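Peptidyl tryptophan dihydroxylase (Pseudomonas putida, PDB 7CTQ) catalyses the FAD-dependent dihydroxylation of a peptidyl tryptophan, a step essential for biogenesis of the tryptophylquinone cofactor, probably that of quinohemoprotein amine dehydrogenase. Local coordinates at residues 70-75 / 86-91; 163-168 / 235-240; 186-191 / 227-232. One frame throughout, in Å; residues are numbered along the deposited sequence.

Interaction 1: 70-75 / 86-91; sequences ATRQVH and EFLLDR. With FAD (flavin-adenine dinucleotide), chain C.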
loop_
_atom_site.group_PDB
_atom_site.type_symbol
_atom_site.label_atom_id
_atom_site.label_comp_id
_atom_site.label_asym_id
_atom_site.label_seq_id
_atom_site.Cartn_x
_atom_site.Cartn_y
_atom_site.Cartn_z
ATOM N N ALA A 70 15.058 -12.711 11.486
ATOM C CA ALA A 70 14.811 -14.124 11.241
ATOM C C ALA A 70 15.377 -14.509 9.889
ATOM O O ALA A 70 15.302 -13.732 8.933
ATOM C CB ALA A 70 13.313 -14.451 11.283
ATOM N N THR A 71 15.921 -15.717 9.817
ATOM C CA THR A 71 16.309 -16.306 8.546
ATOM C C THR A 71 15.067 -16.586 7.695
ATOM O O THR A 71 13.926 -16.478 8.156
ATOM C CB THR A 71 17.090 -17.594 8.783
ATOM O OG1 THR A 71 17.231 -18.299 7.545
ATOM C CG2 THR A 71 16.354 -18.480 9.789
ATOM N N ARG A 72 15.298 -16.972 6.437
ATOM C CA ARG A 72 14.188 -17.146 5.496
ATOM C C ARG A 72 14.613 -18.009 4.313
ATOM O O ARG A 72 15.348 -17.537 3.440
ATOM C CB ARG A 72 13.693 -15.793 5.017
ATOM C CG ARG A 72 12.652 -15.891 3.934
ATOM C CD ARG A 72 12.067 -14.543 3.686
ATOM N NE ARG A 72 11.897 -13.813 4.934
ATOM C CZ ARG A 72 11.405 -12.582 5.006
ATOM N NH1 ARG A 72 11.276 -11.982 6.183
ATOM N NH2 ARG A 72 11.040 -11.953 3.898
ATOM N N GLN A 73 14.121 -19.249 4.262
ATOM C CA GLN A 73 14.292 -20.090 3.082
ATOM C C GLN A 73 13.334 -19.639 1.980
ATOM O O GLN A 73 12.159 -19.357 2.233
ATOM C CB GLN A 73 14.049 -21.565 3.427
ATOM C CG GLN A 73 15.324 -22.397 3.605
ATOM C CD GLN A 73 15.053 -23.882 3.855
ATOM O OE1 GLN A 73 15.537 -24.751 3.124
ATOM N NE2 GLN A 73 14.290 -24.175 4.901
ATOM N N VAL A 74 13.844 -19.553 0.754
ATOM C CA VAL A 74 13.049 -19.132 -0.397
ATOM C C VAL A 74 13.135 -20.219 -1.460
ATOM O O VAL A 74 14.231 -20.552 -1.930
ATOM C CB VAL A 74 13.511 -17.774 -0.949
ATOM C CG1 VAL A 74 13.211 -17.680 -2.440
ATOM C CG2 VAL A 74 12.821 -16.639 -0.200
ATOM N N HIS A 75 11.983 -20.781 -1.823
ATOM C CA HIS A 75 11.876 -21.821 -2.841
ATOM C C HIS A 75 11.048 -21.255 -3.990
ATOM O O HIS A 75 9.849 -20.995 -3.831
ATOM C CB HIS A 75 11.238 -23.091 -2.276
ATOM C CG HIS A 75 12.146 -23.891 -1.394
ATOM N ND1 HIS A 75 12.841 -23.338 -0.338
ATOM C CD2 HIS A 75 12.452 -25.211 -1.393
ATOM C CE1 HIS A 75 13.546 -24.280 0.265
ATOM N NE2 HIS A 75 13.327 -25.425 -0.355
ATOM N N GLU A 86 15.965 -9.924 6.275
ATOM C CA GLU A 86 14.582 -9.494 6.341
ATOM C C GLU A 86 13.983 -9.998 7.647
ATOM O O GLU A 86 14.426 -11.003 8.210
ATOM C CB GLU A 86 13.782 -9.971 5.127
ATOM C CG GLU A 86 14.098 -9.145 3.879
ATOM C CD GLU A 86 13.089 -9.330 2.765
ATOM O OE1 GLU A 86 12.165 -10.155 2.923
ATOM O OE2 GLU A 86 13.219 -8.639 1.730
ATOM N N PHE A 87 13.008 -9.257 8.143
ATOM C CA PHE A 87 12.504 -9.405 9.496
ATOM C C PHE A 87 11.097 -9.989 9.452
ATOM O O PHE A 87 10.546 -10.281 8.385
ATOM C CB PHE A 87 12.524 -8.053 10.223
ATOM C CG PHE A 87 13.893 -7.421 10.310
ATOM C CD1 PHE A 87 14.545 -7.308 11.529
ATOM C CD2 PHE A 87 14.526 -6.933 9.173
ATOM C CE1 PHE A 87 15.801 -6.732 11.609
ATOM C CE2 PHE A 87 15.780 -6.360 9.247
ATOM C CZ PHE A 87 16.418 -6.259 10.466
ATOM N N LEU A 88 10.522 -10.173 10.636
ATOM C CA LEU A 88 9.130 -10.557 10.782
ATOM C C LEU A 88 8.451 -9.511 11.642
ATOM O O LEU A 88 9.037 -9.018 12.608
ATOM C CB LEU A 88 8.968 -11.947 11.422
ATOM C CG LEU A 88 10.001 -13.037 11.119
ATOM C CD1 LEU A 88 9.643 -14.317 11.862
ATOM C CD2 LEU A 88 10.143 -13.303 9.623
ATOM N N LEU A 89 7.226 -9.155 11.284
ATOM C CA LEU A 89 6.484 -8.134 12.008
ATOM C C LEU A 89 5.256 -8.777 12.625
ATOM O O LEU A 89 4.425 -9.340 11.909
ATOM C CB LEU A 89 6.077 -6.981 11.093
ATOM C CG LEU A 89 5.311 -5.916 11.872
ATOM C CD1 LEU A 89 6.268 -5.061 12.695
ATOM C CD2 LEU A 89 4.476 -5.069 10.944
ATOM N N ASP A 90 5.133 -8.691 13.943
ATOM C CA ASP A 90 3.972 -9.253 14.617
ATOM C C ASP A 90 2.928 -8.146 14.721
ATOM O O ASP A 90 3.077 -7.205 15.509
ATOM C CB ASP A 90 4.360 -9.839 15.973
ATOM C CG ASP A 90 3.191 -9.910 16.933
ATOM O OD1 ASP A 90 2.059 -10.202 16.495
ATOM O OD2 ASP A 90 3.404 -9.682 18.128
ATOM N N ARG A 91 1.879 -8.260 13.900
ATOM C CA ARG A 91 0.854 -7.229 13.815
ATOM C C ARG A 91 0.120 -7.028 15.130
ATOM O O ARG A 91 -0.418 -5.940 15.364
ATOM C CB ARG A 91 -0.139 -7.577 12.706
ATOM C CG ARG A 91 0.480 -7.553 11.316
ATOM C CD ARG A 91 1.096 -6.194 11.035
ATOM N NE ARG A 91 0.122 -5.119 11.194
ATOM C CZ ARG A 91 -0.576 -4.595 10.190
ATOM N NH1 ARG A 91 -0.394 -5.047 8.957
ATOM N NH2 ARG A 91 -1.449 -3.620 10.417
HETATM P PA FAD C . -4.817 -2.137 8.373
HETATM O O1A FAD C . -3.397 -2.378 8.706
HETATM O O2A FAD C . -5.592 -3.413 8.078
HETATM O O5B FAD C . -5.452 -1.245 9.487
HETATM C C5B FAD C . -6.879 -1.166 9.666
HETATM C C4B FAD C . -7.114 -0.925 11.133
HETATM O O4B FAD C . -8.509 -0.606 11.343
HETATM C C3B FAD C . -6.794 -2.101 12.062
HETATM O O3B FAD C . -6.199 -1.627 13.268
HETATM C C2B FAD C . -8.168 -2.745 12.288
HETATM O O2B FAD C . -8.284 -3.399 13.551
HETATM C C1B FAD C . -9.066 -1.509 12.273
HETATM N N9A FAD C . -10.470 -1.718 11.947
HETATM C C8A FAD C . -11.025 -2.568 11.034
HETATM N N7A FAD C . -12.333 -2.516 10.963
HETATM C C5A FAD C . -12.662 -1.583 11.929
HETATM C C6A FAD C . -13.897 -1.077 12.384
HETATM N N6A FAD C . -15.079 -1.457 11.901
HETATM N N1A FAD C . -13.881 -0.139 13.368
HETATM C C2A FAD C . -12.701 0.249 13.859
HETATM N N3A FAD C . -11.478 -0.164 13.507
HETATM C C4A FAD C . -11.525 -1.079 12.534
HETATM N N1 FAD C . 2.218 -6.369 4.147
HETATM C C2 FAD C . 3.558 -6.465 4.399
HETATM O O2 FAD C . 4.270 -5.466 4.512
HETATM N N3 FAD C . 4.140 -7.707 4.546
HETATM C C4 FAD C . 3.492 -8.922 4.466
HETATM O O4 FAD C . 4.117 -9.969 4.627
HETATM C C4X FAD C . 2.071 -8.815 4.196
HETATM N N5 FAD C . 1.380 -9.919 4.096
HETATM C C5X FAD C . 0.023 -9.818 3.837
HETATM C C6 FAD C . -0.729 -10.987 3.719
HETATM C C7 FAD C . -2.092 -10.939 3.444
HETATM C C7M FAD C . -2.873 -12.221 3.327
HETATM C C8 FAD C . -2.720 -9.694 3.277
HETATM C C8M FAD C . -4.195 -9.606 2.987
HETATM C C9 FAD C . -1.975 -8.526 3.398
HETATM C C9A FAD C . -0.613 -8.579 3.669
HETATM N N10 FAD C . 0.166 -7.411 3.803
HETATM C C10 FAD C . 1.521 -7.493 4.050
HETATM C "C1'" FAD C . -0.437 -6.093 3.592
HETATM C "C2'" FAD C . -0.672 -5.300 4.867
HETATM O "O2'" FAD C . -1.369 -6.076 5.843
HETATM C "C3'" FAD C . -1.492 -4.062 4.511
HETATM O "O3'" FAD C . -0.896 -3.466 3.365
HETATM C "C4'" FAD C . -1.596 -2.998 5.599
HETATM O "O4'" FAD C . -1.810 -3.588 6.885
HETATM C "C5'" FAD C . -2.698 -2.014 5.284
HETATM O "O5'" FAD C . -2.625 -0.931 6.222
HETATM P P FAD C . -3.897 -0.119 6.610
HETATM O O1P FAD C . -4.439 0.506 5.315
HETATM O O2P FAD C . -3.605 0.815 7.732
HETATM O O3P FAD C . -4.921 -1.242 7.066
#
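Two antiparallel strands of the large mixed sheet, 67-76 and 87-90, diverge here, and Ala-70 and Arg-72 meet Glu-86, Phe-87 and Leu-88 mainly through side chains. The methyl of Ala-70 sits against the branch point of Leu-88, CB to CG 3.6 Å, in the buried part of the contact. Arg-72 sets off extended, with CG anti to the backbone N (chi1 174°), then bends at chi3, which carries its guanidinium across to the other strand. One face of that group receives Glu-86 CB, 3.2 Å above the plane and offset toward the rim, while the carbonyl of Phe-87 lies at its edge. The carboxylate of Glu-86 pairs with Arg-72 in a salt bridge whose modelled atoms are too close for the exact geometry to be trusted. At the end of the strand, Asp-90 is the N-cap of helix 91-104, its carboxylate receiving the backbone N of Gln-92 and of Arg-93. Arg-91, doubly bent at chi2 and chi3, then reaches the cofactor: NH1 donates to FAD O4' (2.9 Å) and NH2 to O1A on a phosphate (2.9 Å, N-H...O angle 160°). Glu-44 and Asp-95 form salt bridges with the same guanidinium and so help to fix its rotation. A strand leading through a capped helix start to an arginine on the ribityl and phosphate groups makes this part of the FAD pocket of a flavoprotein monooxygenase.

Interaction 2: 163-168 / 235-240; sequences NVWQAA and ASAEVH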
loop_
_atom_site.group_PDB
_atom_site.type_symbol
_atom_site.label_atom_id
_atom_site.label_comp_id
_atom_site.label_asym_id
_atom_site.label_seq_id
_atom_site.Cartn_x
_atom_site.Cartn_y
_atom_site.Cartn_z
ATOM N N ASN A 163 -3.164 -20.717 8.645
ATOM C CA ASN A 163 -3.164 -21.565 9.833
ATOM C C ASN A 163 -2.278 -20.923 10.889
ATOM O O ASN A 163 -1.170 -20.465 10.583
ATOM C CB ASN A 163 -2.659 -22.973 9.524
ATOM C CG ASN A 163 -3.747 -23.899 8.992
ATOM O OD1 ASN A 163 -3.469 -24.770 8.177
ATOM N ND2 ASN A 163 -4.980 -23.731 9.470
ATOM N N VAL A 164 -2.767 -20.886 12.127
ATOM C CA VAL A 164 -2.041 -20.311 13.253
ATOM C C VAL A 164 -2.067 -21.320 14.391
ATOM O O VAL A 164 -3.134 -21.835 14.737
ATOM C CB VAL A 164 -2.662 -18.979 13.712
ATOM C CG1 VAL A 164 -1.944 -18.478 14.947
ATOM C CG2 VAL A 164 -2.596 -17.936 12.593
ATOM N N TRP A 165 -0.907 -21.602 14.971
ATOM C CA TRP A 165 -0.830 -22.565 16.066
ATOM C C TRP A 165 0.404 -22.258 16.907
ATOM O O TRP A 165 1.196 -21.366 16.584
ATOM C CB TRP A 165 -0.811 -24.001 15.538
ATOM C CG TRP A 165 0.426 -24.366 14.791
ATOM C CD1 TRP A 165 1.466 -25.120 15.249
ATOM C CD2 TRP A 165 0.753 -24.016 13.440
ATOM N NE1 TRP A 165 2.422 -25.260 14.274
ATOM C CE2 TRP A 165 2.009 -24.590 13.152
ATOM C CE3 TRP A 165 0.110 -23.262 12.448
ATOM C CZ2 TRP A 165 2.642 -24.431 11.910
ATOM C CZ3 TRP A 165 0.734 -23.111 11.218
ATOM C CH2 TRP A 165 1.987 -23.691 10.959
ATOM N N GLN A 166 0.567 -23.023 17.987
ATOM C CA GLN A 166 1.636 -22.828 18.956
ATOM C C GLN A 166 2.599 -24.007 18.919
ATOM O O GLN A 166 2.178 -25.163 18.825
ATOM C CB GLN A 166 1.060 -22.660 20.365
ATOM C CG GLN A 166 2.095 -22.417 21.459
ATOM C CD GLN A 166 2.713 -21.030 21.397
ATOM O OE1 GLN A 166 2.007 -20.028 21.273
ATOM N NE2 GLN A 166 4.039 -20.967 21.468
ATOM N N ALA A 167 3.892 -23.710 18.984
ATOM C CA ALA A 167 4.919 -24.741 18.992
ATOM C C ALA A 167 5.964 -24.364 20.037
ATOM O O ALA A 167 5.759 -23.452 20.846
ATOM C CB ALA A 167 5.529 -24.921 17.598
ATOM N N ALA A 168 7.096 -25.076 20.009
ATOM C CA ALA A 168 8.155 -24.862 20.991
ATOM C C ALA A 168 8.884 -23.555 20.709
ATOM O O ALA A 168 9.268 -23.301 19.560
ATOM C CB ALA A 168 9.147 -26.023 20.975
ATOM N N ALA A 235 -4.473 -30.816 13.237
ATOM C CA ALA A 235 -5.913 -30.872 13.459
ATOM C C ALA A 235 -6.463 -29.625 14.151
ATOM O O ALA A 235 -7.573 -29.187 13.832
ATOM C CB ALA A 235 -6.281 -32.112 14.287
ATOM N N SER A 236 -5.724 -29.039 15.097
ATOM C CA SER A 236 -6.287 -28.009 15.964
ATOM C C SER A 236 -5.893 -26.588 15.575
ATOM O O SER A 236 -6.375 -25.646 16.204
ATOM C CB SER A 236 -5.879 -28.263 17.423
ATOM O OG SER A 236 -4.500 -27.997 17.622
ATOM N N ALA A 237 -5.018 -26.408 14.584
ATOM C CA ALA A 237 -4.614 -25.058 14.189
ATOM C C ALA A 237 -5.832 -24.217 13.823
ATOM O O ALA A 237 -6.764 -24.698 13.173
ATOM C CB ALA A 237 -3.650 -25.115 13.002
ATOM N N GLU A 238 -5.845 -22.964 14.279
ATOM C CA GLU A 238 -6.848 -22.025 13.791
ATOM C C GLU A 238 -6.778 -21.935 12.270
ATOM O O GLU A 238 -5.711 -22.087 11.672
ATOM C CB GLU A 238 -6.637 -20.640 14.390
ATOM C CG GLU A 238 -6.245 -20.636 15.855
ATOM C CD GLU A 238 -5.887 -19.239 16.343
ATOM O OE1 GLU A 238 -6.214 -18.265 15.631
ATOM O OE2 GLU A 238 -5.278 -19.111 17.429
ATOM N N VAL A 239 -7.939 -21.723 11.649
ATOM C CA VAL A 239 -8.073 -21.610 10.197
ATOM C C VAL A 239 -8.767 -20.291 9.892
ATOM O O VAL A 239 -9.840 -20.009 10.441
ATOM C CB VAL A 239 -8.868 -22.781 9.578
ATOM C CG1 VAL A 239 -8.711 -22.781 8.062
ATOM C CG2 VAL A 239 -8.413 -24.115 10.139
ATOM N N HIS A 240 -8.153 -19.481 9.026
ATOM C CA HIS A 240 -8.716 -18.196 8.627
ATOM C C HIS A 240 -8.565 -18.027 7.124
ATOM O O HIS A 240 -7.578 -18.476 6.529
ATOM C CB HIS A 240 -8.034 -17.011 9.320
ATOM C CG HIS A 240 -8.023 -17.089 10.813
ATOM N ND1 HIS A 240 -8.999 -16.512 11.597
ATOM C CD2 HIS A 240 -7.139 -17.655 11.671
ATOM C CE1 HIS A 240 -8.722 -16.724 12.871
ATOM N NE2 HIS A 240 -7.597 -17.413 12.944
#
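Asn-163 and Val-164 converge on a single acceptor, the carbonyl oxygen of Glu-238, and the polar grip between the two strands is concentrated here. Asn-163 ND2 reaches Glu-238 O at 2.8 Å, nearly straight at 163° and with the oxygen close to the plane of the amide. Val-164 N approaches the same Glu-238 O at 3.2 Å from the opposite face of the carbonyl, leaving that oxygen held from two sides. The return bond, Glu-238 N to Val-164 O (3.0 Å), completes the antiparallel hydrogen-bonded pair that joins strand 158-166 to strand 238-243 in the mixed sheet, with Asn-163 and Val-239 as the adjoining non-hydrogen-bonded pair. On the buried face Asn-163 lies alongside Val-239, ND2 to CG2 3.5 Å, against helix 208-220. Were Asn-163 an alanine, the amide would be gone: Glu-238 O would probably lose its side-chain donor, keeping the bond from Val-164 N, and a gap would open beside Val-239 CG2. Ala-237 fills in nearby, its CB 3.7 Å from Val-164 O and 4.0 Å from Trp-165 CB, and the indole NH is taken by Ala-231 O. The looser side is the other face, toward solvent, where the extended chain of exposed Glu-238 passes Val-164 O with its CG (3.5 Å). Glu-238 OE1 accepts from His-240 NE2 through its anti lone pair, in the imidazole plane and almost perfectly straight at 178°.

Interaction 3: 186-191 / 227-232; sequences MARLED and ELFDAR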
loop_
_atom_site.group_PDB
_atom_site.type_symbol
_atom_site.label_atom_id
_atom_site.label_comp_id
_atom_site.label_asym_id
_atom_site.label_seq_id
_atom_site.Cartn_x
_atom_site.Cartn_y
_atom_site.Cartn_z
ATOM N N MET A 186 5.338 -18.867 5.352
ATOM C CA MET A 186 5.253 -19.436 6.693
ATOM C C MET A 186 6.308 -18.826 7.607
ATOM O O MET A 186 7.395 -18.443 7.163
ATOM C CB MET A 186 5.410 -20.965 6.668
ATOM C CG MET A 186 6.737 -21.420 6.110
ATOM S SD MET A 186 6.734 -23.165 5.695
ATOM C CE MET A 186 6.230 -23.130 3.971
ATOM N N ALA A 187 5.979 -18.758 8.899
ATOM C CA ALA A 187 6.872 -18.149 9.873
ATOM C C ALA A 187 6.712 -18.819 11.232
ATOM O O ALA A 187 5.633 -19.296 11.593
ATOM C CB ALA A 187 6.614 -16.648 10.007
ATOM N N ARG A 188 7.801 -18.816 11.994
ATOM C CA ARG A 188 7.809 -19.332 13.356
ATOM C C ARG A 188 8.523 -18.315 14.232
ATOM O O ARG A 188 9.713 -18.054 14.034
ATOM C CB ARG A 188 8.502 -20.695 13.414
ATOM C CG ARG A 188 8.492 -21.352 14.768
ATOM C CD ARG A 188 9.496 -22.474 14.792
ATOM N NE ARG A 188 9.389 -23.250 16.020
ATOM C CZ ARG A 188 10.167 -24.284 16.312
ATOM N NH1 ARG A 188 11.111 -24.659 15.454
ATOM N NH2 ARG A 188 10.002 -24.942 17.457
ATOM N N LEU A 189 7.795 -17.719 15.172
ATOM C CA LEU A 189 8.374 -16.689 16.013
ATOM C C LEU A 189 9.235 -17.320 17.106
ATOM O O LEU A 189 9.216 -18.535 17.333
ATOM C CB LEU A 189 7.282 -15.818 16.626
ATOM C CG LEU A 189 6.452 -14.976 15.656
ATOM C CD1 LEU A 189 5.206 -14.462 16.354
ATOM C CD2 LEU A 189 7.279 -13.826 15.136
ATOM N N GLU A 190 10.003 -16.468 17.790
ATOM C CA GLU A 190 10.900 -16.958 18.832
ATOM C C GLU A 190 10.119 -17.544 19.999
ATOM O O GLU A 190 10.521 -18.564 20.567
ATOM C CB GLU A 190 11.818 -15.835 19.309
ATOM C CG GLU A 190 12.842 -16.276 20.332
ATOM C CD GLU A 190 14.238 -15.819 19.976
ATOM O OE1 GLU A 190 15.093 -16.688 19.702
ATOM O OE2 GLU A 190 14.474 -14.594 19.957
ATOM N N ASP A 191 8.995 -16.923 20.358
ATOM C CA ASP A 191 8.107 -17.427 21.399
ATOM C C ASP A 191 7.273 -18.627 20.943
ATOM O O ASP A 191 6.349 -19.029 21.660
ATOM C CB ASP A 191 7.190 -16.299 21.907
ATOM C CG ASP A 191 6.092 -15.927 20.912
ATOM O OD1 ASP A 191 6.224 -16.248 19.714
ATOM O OD2 ASP A 191 5.091 -15.301 21.331
ATOM N N GLU A 227 10.399 -29.390 8.017
ATOM C CA GLU A 227 11.680 -28.893 8.510
ATOM C C GLU A 227 11.486 -27.773 9.519
ATOM O O GLU A 227 12.011 -27.829 10.636
ATOM C CB GLU A 227 12.532 -28.408 7.337
ATOM C CG GLU A 227 13.977 -28.109 7.707
ATOM C CD GLU A 227 14.922 -28.186 6.520
ATOM O OE1 GLU A 227 16.111 -28.525 6.722
ATOM O OE2 GLU A 227 14.479 -27.898 5.386
ATOM N N LEU A 228 10.715 -26.751 9.145
ATOM C CA LEU A 228 10.620 -25.544 9.959
ATOM C C LEU A 228 9.852 -25.759 11.256
ATOM O O LEU A 228 10.134 -25.086 12.256
ATOM C CB LEU A 228 9.953 -24.425 9.158
ATOM C CG LEU A 228 10.917 -23.361 8.641
ATOM C CD1 LEU A 228 11.723 -23.924 7.480
ATOM C CD2 LEU A 228 10.173 -22.095 8.241
ATOM N N PHE A 229 8.866 -26.654 11.264
ATOM C CA PHE A 229 7.965 -26.800 12.400
ATOM C C PHE A 229 8.080 -28.209 12.960
ATOM O O PHE A 229 7.848 -29.191 12.245
ATOM C CB PHE A 229 6.517 -26.504 12.001
ATOM C CG PHE A 229 6.324 -25.163 11.353
ATOM C CD1 PHE A 229 6.210 -24.018 12.123
ATOM C CD2 PHE A 229 6.246 -25.052 9.976
ATOM C CE1 PHE A 229 6.025 -22.776 11.528
ATOM C CE2 PHE A 229 6.065 -23.817 9.367
ATOM C CZ PHE A 229 5.951 -22.676 10.147
ATOM N N ASP A 230 8.419 -28.308 14.244
ATOM C CA ASP A 230 8.422 -29.608 14.904
ATOM C C ASP A 230 6.994 -30.058 15.194
ATOM O O ASP A 230 6.556 -31.113 14.724
ATOM C CB ASP A 230 9.261 -29.539 16.185
ATOM C CG ASP A 230 10.569 -28.787 15.984
ATOM O OD1 ASP A 230 11.199 -28.953 14.917
ATOM O OD2 ASP A 230 10.962 -28.017 16.885
ATOM N N ALA A 231 6.251 -29.257 15.955
ATOM C CA ALA A 231 4.823 -29.467 16.148
ATOM C C ALA A 231 4.054 -28.697 15.084
ATOM O O ALA A 231 4.259 -27.491 14.921
ATOM C CB ALA A 231 4.389 -29.003 17.535
ATOM N N ARG A 232 3.155 -29.389 14.375
ATOM C CA ARG A 232 2.391 -28.772 13.305
ATOM C C ARG A 232 0.933 -28.490 13.655
ATOM O O ARG A 232 0.306 -27.660 12.982
ATOM C CB ARG A 232 2.462 -29.647 12.048
ATOM C CG ARG A 232 3.862 -29.714 11.432
ATOM C CD ARG A 232 3.913 -30.750 10.330
ATOM N NE ARG A 232 3.880 -32.104 10.877
ATOM C CZ ARG A 232 3.780 -33.211 10.148
ATOM N NH1 ARG A 232 3.686 -33.134 8.828
ATOM N NH2 ARG A 232 3.766 -34.401 10.745
#
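The Phe-229 ring meets strand 182-188 with its edge. Its own neighbour Leu-228 lays CB over one ring face, offset toward the rim, while Met-186 CB and Ala-187 O lie at the edge in the ring plane. The oxygen of Ala-187 lies beside the C-H rim, 3.5 Å from Phe-229 CE1, a placement that suits the partly positive hydrogens, though the C=O bond is not aimed at them. Met-186 adds a Met-aromatic contact of the edge type: SD stands 5.1 Å from the Phe-229 ring centroid and 80° off the ring normal. Because chi1 of Met-186 is 61°, CG is set between the backbone N and the carbonyl carbon, and from there it also meets Leu-228, CG to CD2 4.1 Å.

The other flat groups, a guanidinium and a carboxylate, form a polar and looser contact. Arg-188 is stretched out from CG to NE, packing its CB against Phe-229 CE1 (3.7 Å) and bringing its guanidinium to Asp-230. The two planes stand nearly perpendicular, 87° apart. Arg-188 NH2 donates to Asp-230 OD2 at 3.3 Å, from above the carboxylate plane, so the salt bridge is long and bent, and its carboxylate side is exposed. The same NH2 has its stronger partner in the backbone oxygen of Ala-168.

Phe-229 also meets the indole of Trp-165, the two ring planes inclined at about 55°, and touches Cys-194 of strand 193-201. The end of helix 223-228 and the turn after it thus lie against strands 173-179, 182-188 and 193-201, with Met-186 also touching Leu-224 and Val-225 of the helix.

All three interactions draw on one branched mixed sheet, yet each uses it differently. Interaction 2 is true strand pairing, held by backbone bonds together with a side-chain amide, and is only partly buried; interactions 1 and 3 are buried and rely on side chains, the first joining diverging strands and the last a helix end to a strand. Both of these add an arginine-carboxylate salt bridge to apolar contacts. Exposed carboxylates mark the rims of interactions 2 and 3, at Glu-238 and Asp-230; these two contacts adjoin through an aromatic contact and two hydrogen bonds. Interaction 1 touches interaction 3 but not interaction 2, and it alone includes a residue bonded to FAD.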